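Local coordinates for glypican-1 (Homo sapiens, PDB 4YWT), which carries heparan sulfate chains at the cell surface and, through them, binds alpha-4 (V) collagen and participates in Schwann cell myelination, at residues A[116-121]-A[139-144]; A[148-153]-A[214-219]; A[47-52]-A[67-72]; A[60-65]-A[253-258]. The protein carries 3 engineered substitutions. One frame throughout, in Å; residues are numbered along the deposited sequence.

Interaction 1 (A[116-121]-A[139-144])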
loop_
_atom_site.group_PDB
_atom_site.type_symbol
_atom_site.label_atom_id
_atom_site.label_comp_id
_atom_site.label_asym_id
_atom_site.label_seq_id
_atom_site.Cartn_x
_atom_site.Cartn_y
_atom_site.Cartn_z
ATOM N N ASP A 116 10.025 19.376 14.391
ATOM C CA ASP A 116 10.939 20.423 13.952
ATOM C C ASP A 116 10.266 21.779 14.057
ATOM O O ASP A 116 10.911 22.778 14.379
ATOM C CB ASP A 116 11.399 20.171 12.515
ATOM C CG ASP A 116 12.762 20.764 12.223
ATOM O OD1 ASP A 116 13.775 20.103 12.536
ATOM O OD2 ASP A 116 12.821 21.887 11.678
ATOM N N SER A 117 8.969 21.814 13.770
ATOM C CA SER A 117 8.195 23.031 13.973
ATOM C C SER A 117 8.256 23.428 15.445
ATOM O O SER A 117 8.522 24.590 15.779
ATOM C CB SER A 117 6.746 22.840 13.524
ATOM O OG SER A 117 6.088 24.088 13.394
ATOM N N GLU A 118 8.034 22.450 16.321
ATOM C CA GLU A 118 8.066 22.715 17.758
ATOM C C GLU A 118 9.440 23.207 18.229
ATOM O O GLU A 118 9.530 24.156 19.011
ATOM C CB GLU A 118 7.662 21.467 18.545
ATOM C CG GLU A 118 7.335 21.747 20.007
ATOM C CD GLU A 118 6.964 20.497 20.780
ATOM O OE1 GLU A 118 6.984 19.398 20.185
ATOM O OE2 GLU A 118 6.644 20.615 21.982
ATOM N N ARG A 119 10.505 22.568 17.751
ATOM C CA ARG A 119 11.861 22.960 18.129
ATOM C C ARG A 119 12.198 24.363 17.631
ATOM O O ARG A 119 12.825 25.154 18.341
ATOM C CB ARG A 119 12.884 21.957 17.593
ATOM C CG ARG A 119 13.008 20.694 18.428
ATOM C CD ARG A 119 14.153 19.817 17.945
ATOM N NE ARG A 119 13.732 18.435 17.730
ATOM C CZ ARG A 119 13.470 17.910 16.538
ATOM N NH1 ARG A 119 13.588 18.651 15.443
ATOM N NH2 ARG A 119 13.092 16.643 16.438
ATOM N N THR A 120 11.779 24.660 16.405
ATOM C CA THR A 120 11.975 25.983 15.825
ATOM C C THR A 120 11.266 27.040 16.663
ATOM O O THR A 120 11.819 28.111 16.935
ATOM C CB THR A 120 11.466 26.049 14.373
ATOM O OG1 THR A 120 12.063 24.995 13.607
ATOM C CG2 THR A 120 11.811 27.391 13.743
ATOM N N LEU A 121 10.040 26.726 17.077
ATOM C CA LEU A 121 9.289 27.618 17.947
ATOM C C LEU A 121 10.040 27.855 19.255
ATOM O O LEU A 121 10.281 28.998 19.639
ATOM C CB LEU A 121 7.894 27.052 18.229
ATOM C CG LEU A 121 6.999 27.847 19.186
ATOM C CD1 LEU A 121 5.563 27.834 18.692
ATOM C CD2 LEU A 121 7.070 27.289 20.600
ATOM N N ALA A 139 1.554 26.126 27.145
ATOM C CA ALA A 139 0.378 26.190 26.287
ATOM C C ALA A 139 0.717 25.691 24.885
ATOM O O ALA A 139 -0.000 24.866 24.314
ATOM C CB ALA A 139 -0.169 27.607 26.233
ATOM N N PHE A 140 1.826 26.186 24.343
ATOM C CA PHE A 140 2.272 25.799 23.010
ATOM C C PHE A 140 2.693 24.332 22.965
ATOM O O PHE A 140 2.343 23.600 22.031
ATOM C CB PHE A 140 3.425 26.697 22.556
ATOM C CG PHE A 140 3.056 28.151 22.460
ATOM C CD1 PHE A 140 2.268 28.612 21.418
ATOM C CD2 PHE A 140 3.498 29.057 23.409
ATOM C CE1 PHE A 140 1.925 29.949 21.326
ATOM C CE2 PHE A 140 3.157 30.395 23.323
ATOM C CZ PHE A 140 2.371 30.841 22.279
ATOM N N ARG A 141 3.440 23.906 23.981
ATOM C CA ARG A 141 3.863 22.514 24.099
ATOM C C ARG A 141 2.650 21.585 24.129
ATOM O O ARG A 141 2.623 20.547 23.459
ATOM C CB ARG A 141 4.722 22.326 25.352
ATOM C CG ARG A 141 5.132 20.891 25.642
ATOM C CD ARG A 141 6.271 20.850 26.652
ATOM N NE ARG A 141 7.518 21.352 26.081
ATOM C CZ ARG A 141 8.612 21.626 26.785
ATOM N NH1 ARG A 141 8.617 21.455 28.100
ATOM N NH2 ARG A 141 9.700 22.078 26.176
ATOM N N ASP A 142 1.641 21.984 24.900
ATOM C CA ASP A 142 0.384 21.250 24.981
ATOM C C ASP A 142 -0.310 21.203 23.628
ATOM O O ASP A 142 -0.834 20.163 23.232
ATOM C CB ASP A 142 -0.547 21.879 26.022
ATOM C CG ASP A 142 -0.174 21.504 27.444
ATOM O OD1 ASP A 142 0.367 20.396 27.646
ATOM O OD2 ASP A 142 -0.424 22.316 28.360
ATOM N N LEU A 143 -0.315 22.329 22.919
ATOM C CA LEU A 143 -0.912 22.370 21.588
ATOM C C LEU A 143 -0.234 21.371 20.653
ATOM O O LEU A 143 -0.905 20.636 19.926
ATOM C CB LEU A 143 -0.838 23.780 20.999
ATOM C CG LEU A 143 -1.433 23.925 19.596
ATOM C CD1 LEU A 143 -2.853 23.378 19.554
ATOM C CD2 LEU A 143 -1.401 25.373 19.139
ATOM N N TYR A 144 1.097 21.338 20.682
ATOM C CA TYR A 144 1.839 20.401 19.843
ATOM C C TYR A 144 1.568 18.950 20.230
ATOM O O TYR A 144 1.450 18.086 19.360
ATOM C CB TYR A 144 3.339 20.691 19.903
ATOM C CG TYR A 144 3.776 21.768 18.937
ATOM C CD1 TYR A 144 3.901 23.088 19.347
ATOM C CD2 TYR A 144 4.048 21.465 17.610
ATOM C CE1 TYR A 144 4.295 24.075 18.466
ATOM C CE2 TYR A 144 4.442 22.447 16.721
ATOM C CZ TYR A 144 4.564 23.750 17.155
ATOM O OH TYR A 144 4.955 24.734 16.279
HETATM O O HOH W 1 4.891 18.697 22.619
#
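Tyr144 lays one face of its ring against Glu118 where two helices of the elongated, mainly helical glypican core run antiparallel: helix 70-129 near its end and helix 137-152, which returns beside it. The segment axes stand 10.9 Å apart at 173°, a wide spacing that suits an aromatic ring between them. CB of Glu118 sits over the ring centre of Tyr144, 3.8 Å from the centroid and 12° off its normal, a CH-pi contact. With CG anti to the backbone N (chi1 -166°), the extended Glu118 chain slides along the ring, its carboxylate almost parallel to the ring plane. Leu121 brings CD1 to the ring's edge, 4.0 Å from CE1 of Tyr144, while its other branch, CD2, meets CB of Phe140. Beyond this shell, the polar ends of Glu118 and Tyr144 both have further partners. Arg148, one helical turn after Tyr144, forms a salt bridge with OE1 of Glu118; OE2 accepts a hydrogen bond from a water that also donates to the carbonyl O of Arg141. Phe140 continues inward to Leu320 and Phe165. At the ring's far end, OH of Tyr144 is hydrogen-bonded to OG of Ser117 at 3.2 Å, and that same OG is also hydrogen-bonded to ND1 of His317.

Interaction 2 (A[148-153]-A[214-219])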
loop_
_atom_site.group_PDB
_atom_site.type_symbol
_atom_site.label_atom_id
_atom_site.label_comp_id
_atom_site.label_asym_id
_atom_site.label_seq_id
_atom_site.Cartn_x
_atom_site.Cartn_y
_atom_site.Cartn_z
ATOM N N ARG A 148 -0.122 16.122 17.908
ATOM C CA ARG A 148 0.562 14.843 17.775
ATOM C C ARG A 148 -0.409 13.683 17.999
ATOM O O ARG A 148 -0.488 12.754 17.186
ATOM C CB ARG A 148 1.731 14.784 18.761
ATOM C CG ARG A 148 2.787 13.747 18.451
ATOM C CD ARG A 148 4.068 14.059 19.212
ATOM N NE ARG A 148 4.732 15.251 18.690
ATOM C CZ ARG A 148 5.180 16.253 19.440
ATOM N NH1 ARG A 148 5.031 16.216 20.758
ATOM N NH2 ARG A 148 5.773 17.295 18.873
ATOM N N LEU A 149 -1.153 13.751 19.101
ATOM C CA LEU A 149 -2.195 12.769 19.392
ATOM C C LEU A 149 -3.221 12.700 18.268
ATOM O O LEU A 149 -3.689 11.622 17.903
ATOM C CB LEU A 149 -2.897 13.104 20.708
ATOM C CG LEU A 149 -2.264 12.571 21.992
ATOM C CD1 LEU A 149 -2.895 13.231 23.206
ATOM C CD2 LEU A 149 -2.414 11.061 22.064
ATOM N N TYR A 150 -3.563 13.865 17.727
ATOM C CA TYR A 150 -4.516 13.960 16.628
ATOM C C TYR A 150 -3.998 13.265 15.377
ATOM O O TYR A 150 -4.761 12.622 14.657
ATOM C CB TYR A 150 -4.825 15.426 16.323
ATOM C CG TYR A 150 -5.893 15.621 15.274
ATOM C CD1 TYR A 150 -7.209 15.255 15.520
ATOM C CD2 TYR A 150 -5.588 16.177 14.039
ATOM C CE1 TYR A 150 -8.188 15.434 14.565
ATOM C CE2 TYR A 150 -6.563 16.361 13.077
ATOM C CZ TYR A 150 -7.863 15.987 13.347
ATOM O OH TYR A 150 -8.843 16.163 12.399
ATOM N N TYR A 151 -2.700 13.397 15.120
ATOM C CA TYR A 151 -2.086 12.727 13.981
ATOM C C TYR A 151 -2.050 11.220 14.191
ATOM O O TYR A 151 -2.309 10.454 13.264
ATOM C CB TYR A 151 -0.666 13.243 13.728
ATOM C CG TYR A 151 0.123 12.360 12.782
ATOM C CD1 TYR A 151 -0.072 12.431 11.409
ATOM C CD2 TYR A 151 1.055 11.448 13.264
ATOM C CE1 TYR A 151 0.640 11.625 10.542
ATOM C CE2 TYR A 151 1.771 10.635 12.405
ATOM C CZ TYR A 151 1.560 10.728 11.045
ATOM O OH TYR A 151 2.270 9.922 10.185
ATOM N N ARG A 152 -1.725 10.796 15.409
ATOM C CA ARG A 152 -1.579 9.370 15.690
ATOM C C ARG A 152 -2.912 8.626 15.655
ATOM O O ARG A 152 -2.944 7.395 15.688
ATOM C CB ARG A 152 -0.895 9.158 17.042
ATOM C CG ARG A 152 0.576 9.535 17.045
ATOM C CD ARG A 152 1.294 8.969 18.258
ATOM N NE ARG A 152 2.677 9.432 18.337
ATOM C CZ ARG A 152 3.153 10.199 19.311
ATOM N NH1 ARG A 152 2.357 10.592 20.296
ATOM N NH2 ARG A 152 4.426 10.573 19.304
ATOM N N GLY A 153 -4.010 9.370 15.584
ATOM C CA GLY A 153 -5.315 8.763 15.403
ATOM C C GLY A 153 -6.225 8.825 16.614
ATOM O O GLY A 153 -7.398 8.464 16.520
ATOM N N ARG A 214 -7.503 20.243 7.429
ATOM C CA ARG A 214 -7.327 19.525 6.168
ATOM C C ARG A 214 -6.078 18.630 6.172
ATOM O O ARG A 214 -6.157 17.402 5.988
ATOM C CB ARG A 214 -7.257 20.522 5.008
ATOM C CG ARG A 214 -6.671 19.955 3.728
ATOM C CD ARG A 214 -6.624 21.002 2.622
ATOM N NE ARG A 214 -6.046 22.267 3.070
ATOM C CZ ARG A 214 -4.751 22.464 3.304
ATOM N NH1 ARG A 214 -4.327 23.654 3.707
ATOM N NH2 ARG A 214 -3.881 21.476 3.145
ATOM N N ALA A 215 -4.931 19.258 6.408
ATOM C CA ALA A 215 -3.634 18.618 6.230
ATOM C C ALA A 215 -3.375 17.453 7.182
ATOM O O ALA A 215 -2.794 16.444 6.778
ATOM C CB ALA A 215 -2.527 19.651 6.370
ATOM N N PHE A 216 -3.789 17.579 8.440
ATOM C CA PHE A 216 -3.466 16.537 9.413
ATOM C C PHE A 216 -4.295 15.268 9.202
ATOM O O PHE A 216 -3.769 14.152 9.297
ATOM C CB PHE A 216 -3.631 17.064 10.839
ATOM C CG PHE A 216 -2.422 17.800 11.348
ATOM C CD1 PHE A 216 -1.350 17.107 11.887
ATOM C CD2 PHE A 216 -2.346 19.182 11.270
ATOM C CE1 PHE A 216 -0.231 17.776 12.349
ATOM C CE2 PHE A 216 -1.231 19.858 11.730
ATOM C CZ PHE A 216 -0.171 19.154 12.270
ATOM N N VAL A 217 -5.579 15.428 8.892
ATOM C CA VAL A 217 -6.409 14.266 8.600
ATOM C C VAL A 217 -5.999 13.682 7.248
ATOM O O VAL A 217 -6.070 12.466 7.047
ATOM C CB VAL A 217 -7.927 14.600 8.613
ATOM C CG1 VAL A 217 -8.313 15.492 7.445
ATOM C CG2 VAL A 217 -8.752 13.320 8.598
ATOM N N ALA A 218 -5.546 14.540 6.332
ATOM C CA ALA A 218 -5.010 14.054 5.062
ATOM C C ALA A 218 -3.817 13.129 5.302
ATOM O O ALA A 218 -3.796 11.979 4.845
ATOM C CB ALA A 218 -4.612 15.217 4.171
ATOM N N ALA A 219 -2.833 13.639 6.039
ATOM C CA ALA A 219 -1.622 12.890 6.367
ATOM C C ALA A 219 -1.937 11.575 7.074
ATOM O O ALA A 219 -1.445 10.500 6.683
ATOM C CB ALA A 219 -0.706 13.742 7.230
#
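This is a buried, predominantly apolar helix-helix contact without a direct hydrogen bond, made where the C-terminal end of helix 137-152 meets the first half of helix 204-236. Phe216 touches two consecutive tyrosines. Its CB lies at the edge of the Tyr150 ring, 3.8 Å from CE2 of Tyr150, and its own ring edge receives CB of Tyr151, which stands 4.3 Å from CD1 of Phe216. Both tyrosines hold CG anti to the backbone N (chi1 -175° for Tyr150, 166° for Tyr151), yet their neighbouring positions on the helix send the two rings in different directions. Within the helical bundle that forms the glypican core, the two segments run at 41° with their axes 9.3 Å apart, and the Phe216 side chain points toward the other helix and also touches Leu114 of helix 70-129. Further along, small Ala219 lets its helix come near the Tyr151 ring: its CB meets the ring edge 4.2 Å from CE1 of Tyr151. Tyrosine suits position 151 because a broad apolar ring ends in a hydroxyl, here hydrogen-bonded to Asp107. Tyr150 suits its place through its ring, which packs on Phe216 and makes a cation-pi contact with Arg220, whose NH2 also hydrogen-bonds the carbonyl O of Tyr150.

Interaction 3 (A[47-52]-A[67-72])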
loop_
_atom_site.group_PDB
_atom_site.type_symbol
_atom_site.label_atom_id
_atom_site.label_comp_id
_atom_site.label_asym_id
_atom_site.label_seq_id
_atom_site.Cartn_x
_atom_site.Cartn_y
_atom_site.Cartn_z
ATOM N N ASP A 47 14.670 -44.057 -10.229
ATOM C CA ASP A 47 13.234 -44.001 -10.474
ATOM C C ASP A 47 12.909 -43.778 -11.947
ATOM O O ASP A 47 11.773 -43.980 -12.374
ATOM C CB ASP A 47 12.581 -42.898 -9.636
ATOM C CG ASP A 47 12.674 -43.164 -8.148
ATOM O OD1 ASP A 47 12.476 -44.326 -7.739
ATOM O OD2 ASP A 47 12.912 -42.204 -7.383
ATOM N N VAL A 48 13.905 -43.361 -12.723
ATOM C CA VAL A 48 13.690 -43.070 -14.134
ATOM C C VAL A 48 13.820 -44.315 -15.003
ATOM O O VAL A 48 14.867 -44.962 -15.015
ATOM C CB VAL A 48 14.675 -42.010 -14.652
ATOM C CG1 VAL A 48 14.443 -41.761 -16.137
ATOM C CG2 VAL A 48 14.529 -40.722 -13.863
ATOM N N PRO A 49 12.748 -44.653 -15.733
ATOM C CA PRO A 49 12.787 -45.772 -16.677
ATOM C C PRO A 49 13.845 -45.571 -17.754
ATOM O O PRO A 49 14.036 -44.461 -18.255
ATOM C CB PRO A 49 11.376 -45.780 -17.282
ATOM C CG PRO A 49 10.810 -44.435 -16.983
ATOM C CD PRO A 49 11.421 -44.020 -15.685
ATOM N N GLN A 50 14.523 -46.663 -18.087
ATOM C CA GLN A 50 15.608 -46.684 -19.059
ATOM C C GLN A 50 15.174 -46.135 -20.413
ATOM O O GLN A 50 15.885 -45.342 -21.028
ATOM C CB GLN A 50 16.153 -48.111 -19.222
ATOM C CG GLN A 50 15.103 -49.237 -19.265
ATOM C CD GLN A 50 14.363 -49.446 -17.950
ATOM O OE1 GLN A 50 14.969 -49.464 -16.878
ATOM N NE2 GLN A 50 13.043 -49.589 -18.028
ATOM N N ALA A 51 14.005 -46.564 -20.876
ATOM C CA ALA A 51 13.451 -46.045 -22.117
ATOM C C ALA A 51 12.001 -45.625 -21.917
ATOM O O ALA A 51 11.446 -45.775 -20.829
ATOM C CB ALA A 51 13.558 -47.082 -23.226
ATOM N N GLU A 52 11.395 -45.102 -22.976
ATOM C CA GLU A 52 10.028 -44.602 -22.918
ATOM C C GLU A 52 9.051 -45.744 -22.651
ATOM O O GLU A 52 9.041 -46.741 -23.372
ATOM C CB GLU A 52 9.689 -43.884 -24.225
ATOM C CG GLU A 52 8.405 -43.085 -24.222
ATOM C CD GLU A 52 8.334 -42.129 -25.397
ATOM O OE1 GLU A 52 7.371 -42.216 -26.187
ATOM O OE2 GLU A 52 9.252 -41.291 -25.534
ATOM N N CYS A 67 8.307 -40.948 -19.938
ATOM C CA CYS A 67 9.528 -41.282 -19.217
ATOM C C CYS A 67 9.338 -41.143 -17.710
ATOM O O CYS A 67 10.283 -41.311 -16.942
ATOM C CB CYS A 67 10.687 -40.400 -19.682
ATOM S SG CYS A 67 11.333 -40.842 -21.304
ATOM N N CYS A 68 8.119 -40.816 -17.294
ATOM C CA CYS A 68 7.835 -40.572 -15.884
ATOM C C CYS A 68 7.090 -41.725 -15.220
ATOM O O CYS A 68 6.152 -42.283 -15.790
ATOM C CB CYS A 68 7.025 -39.283 -15.723
ATOM S SG CYS A 68 7.955 -37.764 -16.024
ATOM N N THR A 69 7.516 -42.074 -14.010
ATOM C CA THR A 69 6.784 -43.028 -13.187
ATOM C C THR A 69 5.893 -42.262 -12.217
ATOM O O THR A 69 5.870 -41.032 -12.232
ATOM C CB THR A 69 7.728 -43.966 -12.408
ATOM O OG1 THR A 69 8.508 -43.205 -11.477
ATOM C CG2 THR A 69 8.655 -44.706 -13.362
ATOM N N SER A 70 5.157 -42.989 -11.381
ATOM C CA SER A 70 4.271 -42.369 -10.400
ATOM C C SER A 70 5.052 -41.476 -9.439
ATOM O O SER A 70 4.684 -40.321 -9.205
ATOM C CB SER A 70 3.503 -43.440 -9.622
ATOM O OG SER A 70 2.537 -42.856 -8.765
ATOM N N GLU A 71 6.136 -42.023 -8.894
ATOM C CA GLU A 71 7.012 -41.281 -7.997
ATOM C C GLU A 71 7.572 -40.041 -8.689
ATOM O O GLU A 71 7.649 -38.966 -8.090
ATOM C CB GLU A 71 8.154 -42.172 -7.504
ATOM C CG GLU A 71 7.702 -43.321 -6.614
ATOM C CD GLU A 71 8.759 -44.401 -6.469
ATOM O OE1 GLU A 71 9.961 -44.072 -6.546
ATOM O OE2 GLU A 71 8.389 -45.579 -6.273
ATOM N N MET A 72 7.951 -40.198 -9.953
ATOM C CA MET A 72 8.466 -39.087 -10.745
ATOM C C MET A 72 7.420 -37.993 -10.925
ATOM O O MET A 72 7.703 -36.815 -10.710
ATOM C CB MET A 72 8.944 -39.575 -12.115
ATOM C CG MET A 72 10.178 -40.457 -12.073
ATOM S SD MET A 72 10.728 -40.934 -13.722
ATOM C CE MET A 72 11.046 -39.326 -14.447
#
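Met72 and Val48 meet with their side chains crossing at about a right angle, at the place where the loop following helix 32-39 folds over the start of the long helix 70-129. That start is a capping box: Thr69 occupies the N-cap, its OG1 accepting a weak bond from N of Met72 at 3.4 Å, while N of Thr69 gives a weak bond back to SD of Met72. Threonine suits the N-cap because its hydroxyl can receive a backbone N-H of the first turn. Here OG1 lies between the backbone N and the carbonyl carbon (chi1 64°), which turns it toward the helix and leaves the methyl CG2 for the loop. The methyl touches CD of Pro49 at 3.7 Å, the two side chains sliding past each other in opposite directions, and OG1 itself reaches O of Asp47 in a weak hydrogen bond.

Flexible Met72, bent at chi3 (60°), brings its thioether against the loop. SD lies 3.7 Å from CA of Val48 and equally near CD of Pro49, and CE meets CG2 of Val48 at 3.8 Å; Tyr38 of helix 32-39 also touches Val48 and Met72. Pro49 sets its rigid ring against the carbonyl O of Cys67, whose SG is in a disulfide with Cys31, so it packs beside a covalently tied stretch of loop.

At the more exposed end, the carboxylates of Asp47 and Glu71 cross almost perpendicularly, 85° between planes. Two like-charged acceptors approach closely here without a hydrogen bond, OD1 of Asp47 lying 2.8 Å from OE1 of Glu71.

Interaction 4 (A[60-65]-A[253-258])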
loop_
_atom_site.group_PDB
_atom_site.type_symbol
_atom_site.label_atom_id
_atom_site.label_comp_id
_atom_site.label_asym_id
_atom_site.label_seq_id
_atom_site.Cartn_x
_atom_site.Cartn_y
_atom_site.Cartn_z
ATOM N N ILE A 60 -1.883 -37.052 -13.634
ATOM C CA ILE A 60 -1.987 -35.664 -14.082
ATOM C C ILE A 60 -1.706 -35.495 -15.574
ATOM O O ILE A 60 -2.590 -35.098 -16.334
ATOM C CB ILE A 60 -1.031 -34.748 -13.292
ATOM C CG1 ILE A 60 -1.294 -34.871 -11.790
ATOM C CG2 ILE A 60 -1.180 -33.303 -13.745
ATOM C CD1 ILE A 60 -0.122 -34.458 -10.930
ATOM N N CYS A 61 -0.469 -35.772 -15.979
ATOM C CA CYS A 61 -0.074 -35.659 -17.380
ATOM C C CYS A 61 -0.970 -36.513 -18.269
ATOM O O CYS A 61 -1.370 -37.609 -17.873
ATOM C CB CYS A 61 1.391 -36.066 -17.563
ATOM S SG CYS A 61 2.571 -35.073 -16.622
ATOM N N PRO A 62 -1.294 -36.006 -19.470
ATOM C CA PRO A 62 -2.127 -36.742 -20.426
ATOM C C PRO A 62 -1.559 -38.128 -20.684
ATOM O O PRO A 62 -0.357 -38.260 -20.912
ATOM C CB PRO A 62 -2.068 -35.878 -21.687
ATOM C CG PRO A 62 -1.790 -34.508 -21.186
ATOM C CD PRO A 62 -0.900 -34.684 -19.989
ATOM N N GLN A 63 -2.407 -39.149 -20.629
ATOM C CA GLN A 63 -1.920 -40.516 -20.715
ATOM C C GLN A 63 -1.420 -40.837 -22.118
ATOM O O GLN A 63 -2.135 -40.694 -23.109
ATOM C CB GLN A 63 -3.008 -41.498 -20.280
ATOM C CG GLN A 63 -3.045 -41.696 -18.769
ATOM C CD GLN A 63 -4.393 -42.162 -18.258
ATOM O OE1 GLN A 63 -5.302 -42.449 -19.037
ATOM N NE2 GLN A 63 -4.527 -42.240 -16.938
ATOM N N GLY A 64 -0.167 -41.273 -22.170
ATOM C CA GLY A 64 0.537 -41.545 -23.406
ATOM C C GLY A 64 1.915 -42.021 -23.003
ATOM O O GLY A 64 2.227 -42.056 -21.814
ATOM N N TYR A 65 2.747 -42.381 -23.973
ATOM C CA TYR A 65 4.052 -42.943 -23.653
ATOM C C TYR A 65 4.946 -41.913 -22.973
ATOM O O TYR A 65 5.142 -40.806 -23.478
ATOM C CB TYR A 65 4.708 -43.501 -24.914
ATOM C CG TYR A 65 4.043 -44.775 -25.372
ATOM C CD1 TYR A 65 4.156 -45.941 -24.627
ATOM C CD2 TYR A 65 3.271 -44.806 -26.526
ATOM C CE1 TYR A 65 3.540 -47.108 -25.027
ATOM C CE2 TYR A 65 2.647 -45.969 -26.934
ATOM C CZ TYR A 65 2.787 -47.118 -26.181
ATOM O OH TYR A 65 2.171 -48.282 -26.580
ATOM N N VAL A 253 4.186 -27.232 -16.499
ATOM C CA VAL A 253 5.641 -27.165 -16.445
ATOM C C VAL A 253 6.347 -28.460 -16.849
ATOM O O VAL A 253 7.160 -28.462 -17.775
ATOM C CB VAL A 253 6.119 -26.777 -15.031
ATOM C CG1 VAL A 253 7.633 -26.670 -14.992
ATOM C CG2 VAL A 253 5.481 -25.466 -14.596
ATOM N N TYR A 254 6.041 -29.556 -16.162
ATOM C CA TYR A 254 6.844 -30.768 -16.288
ATOM C C TYR A 254 6.186 -31.897 -17.076
ATOM O O TYR A 254 6.782 -32.958 -17.250
ATOM C CB TYR A 254 7.226 -31.275 -14.897
ATOM C CG TYR A 254 8.164 -30.343 -14.169
ATOM C CD1 TYR A 254 9.320 -29.877 -14.782
ATOM C CD2 TYR A 254 7.885 -29.911 -12.881
ATOM C CE1 TYR A 254 10.180 -29.019 -14.126
ATOM C CE2 TYR A 254 8.739 -29.051 -12.216
ATOM C CZ TYR A 254 9.884 -28.607 -12.844
ATOM O OH TYR A 254 10.735 -27.751 -12.186
ATOM N N CYS A 255 4.967 -31.678 -17.557
ATOM C CA CYS A 255 4.319 -32.677 -18.398
ATOM C C CYS A 255 4.949 -32.695 -19.787
ATOM O O CYS A 255 4.846 -33.686 -20.512
ATOM C CB CYS A 255 2.815 -32.426 -18.495
ATOM S SG CYS A 255 1.855 -33.268 -17.217
ATOM N N ALA A 256 5.598 -31.594 -20.151
ATOM C CA ALA A 256 6.377 -31.543 -21.381
ATOM C C ALA A 256 7.530 -32.532 -21.281
ATOM O O ALA A 256 7.824 -33.265 -22.225
ATOM C CB ALA A 256 6.892 -30.137 -21.635
ATOM N N HIS A 257 8.174 -32.545 -20.119
ATOM C CA HIS A 257 9.268 -33.465 -19.848
ATOM C C HIS A 257 8.783 -34.908 -19.919
ATOM O O HIS A 257 9.401 -35.750 -20.569
ATOM C CB HIS A 257 9.886 -33.187 -18.473
ATOM C CG HIS A 257 10.491 -31.823 -18.339
ATOM N ND1 HIS A 257 9.882 -30.683 -18.818
ATOM C CD2 HIS A 257 11.651 -31.418 -17.770
ATOM C CE1 HIS A 257 10.643 -29.636 -18.554
ATOM N NE2 HIS A 257 11.723 -30.054 -17.920
ATOM N N CYS A 258 7.667 -35.180 -19.254
ATOM C CA CYS A 258 7.136 -36.534 -19.169
ATOM C C CYS A 258 6.670 -37.071 -20.519
ATOM O O CYS A 258 6.773 -38.267 -20.779
ATOM C CB CYS A 258 5.985 -36.589 -18.161
ATOM S SG CYS A 258 6.501 -36.407 -16.439
#
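Cys61 and Cys255 are joined through their sulfurs, and the side chain of Cys61 can be followed straight into the bond. Its CB points toward helix 255-258 and lies 4.0 Å from CB of Cys255. From there SG, anti to the carbonyl carbon and beside the backbone N (chi1 -60°), extends to SG of Cys255 at 2.0 Å. The torsion about the S-S bond is -102°, near the perpendicular arrangement that a disulfide prefers, so the link closes with little sign of torsional strain. The same Cys61 SG also packs against CB of Cys258 at 4.0 Å, one helical turn beyond Cys255, and thus meets two cysteines on one side of the short helix.

The pair belongs to the cysteine-rich end of the glypican core, where disulfides tie the irregular N-terminal chain to the helical body. Cys258 is itself bonded to Cys68, and the backbone of Cys258 pairs with that of Cys67, so helix 255-258 receives two covalent links from the chain around residues 61-68. Half-cystine suits each place: a short side chain, buried, able to join segments that are far apart in sequence.

Pro62 follows directly after Cys61 and brings its ring carbon CD to 4.2 Å from SG of Cys255, adding an apolar contact beside the disulfide; its restricted phi, with psi at 132°, gives polyproline-like extended chain here. Met250 of helix 243-253 also touches the Cys61 side chain, and OE2 of Glu73 accepts hydrogen bonds from the backbone N atoms of both Ile60 and Cys61. Cys255 in turn packs against Trp415.

Overall arrangement
The four contacts mark two distant regions of one elongated helical molecule. Interactions 3 and 4, with centres about 11 Å apart, sit at the disulfide-rich end and are joined by the Cys68-Cys258 disulfide; their segments alternate along the chain, and the disulfide binds the two contacts into one unit. Interactions 1 and 2, about 15 Å apart, lie on the other side of the chain's centre, share helix 137-152 and touch through the Glu118-Arg148 salt bridge. Helix 70-129 spans the gap: it begins in interaction 3 and contributes to interaction 1, about 75 Å away between centres. Interactions 1 and 2 both fall in sequence between the halves of interaction 4, whose disulfide therefore brackets much of the helical body.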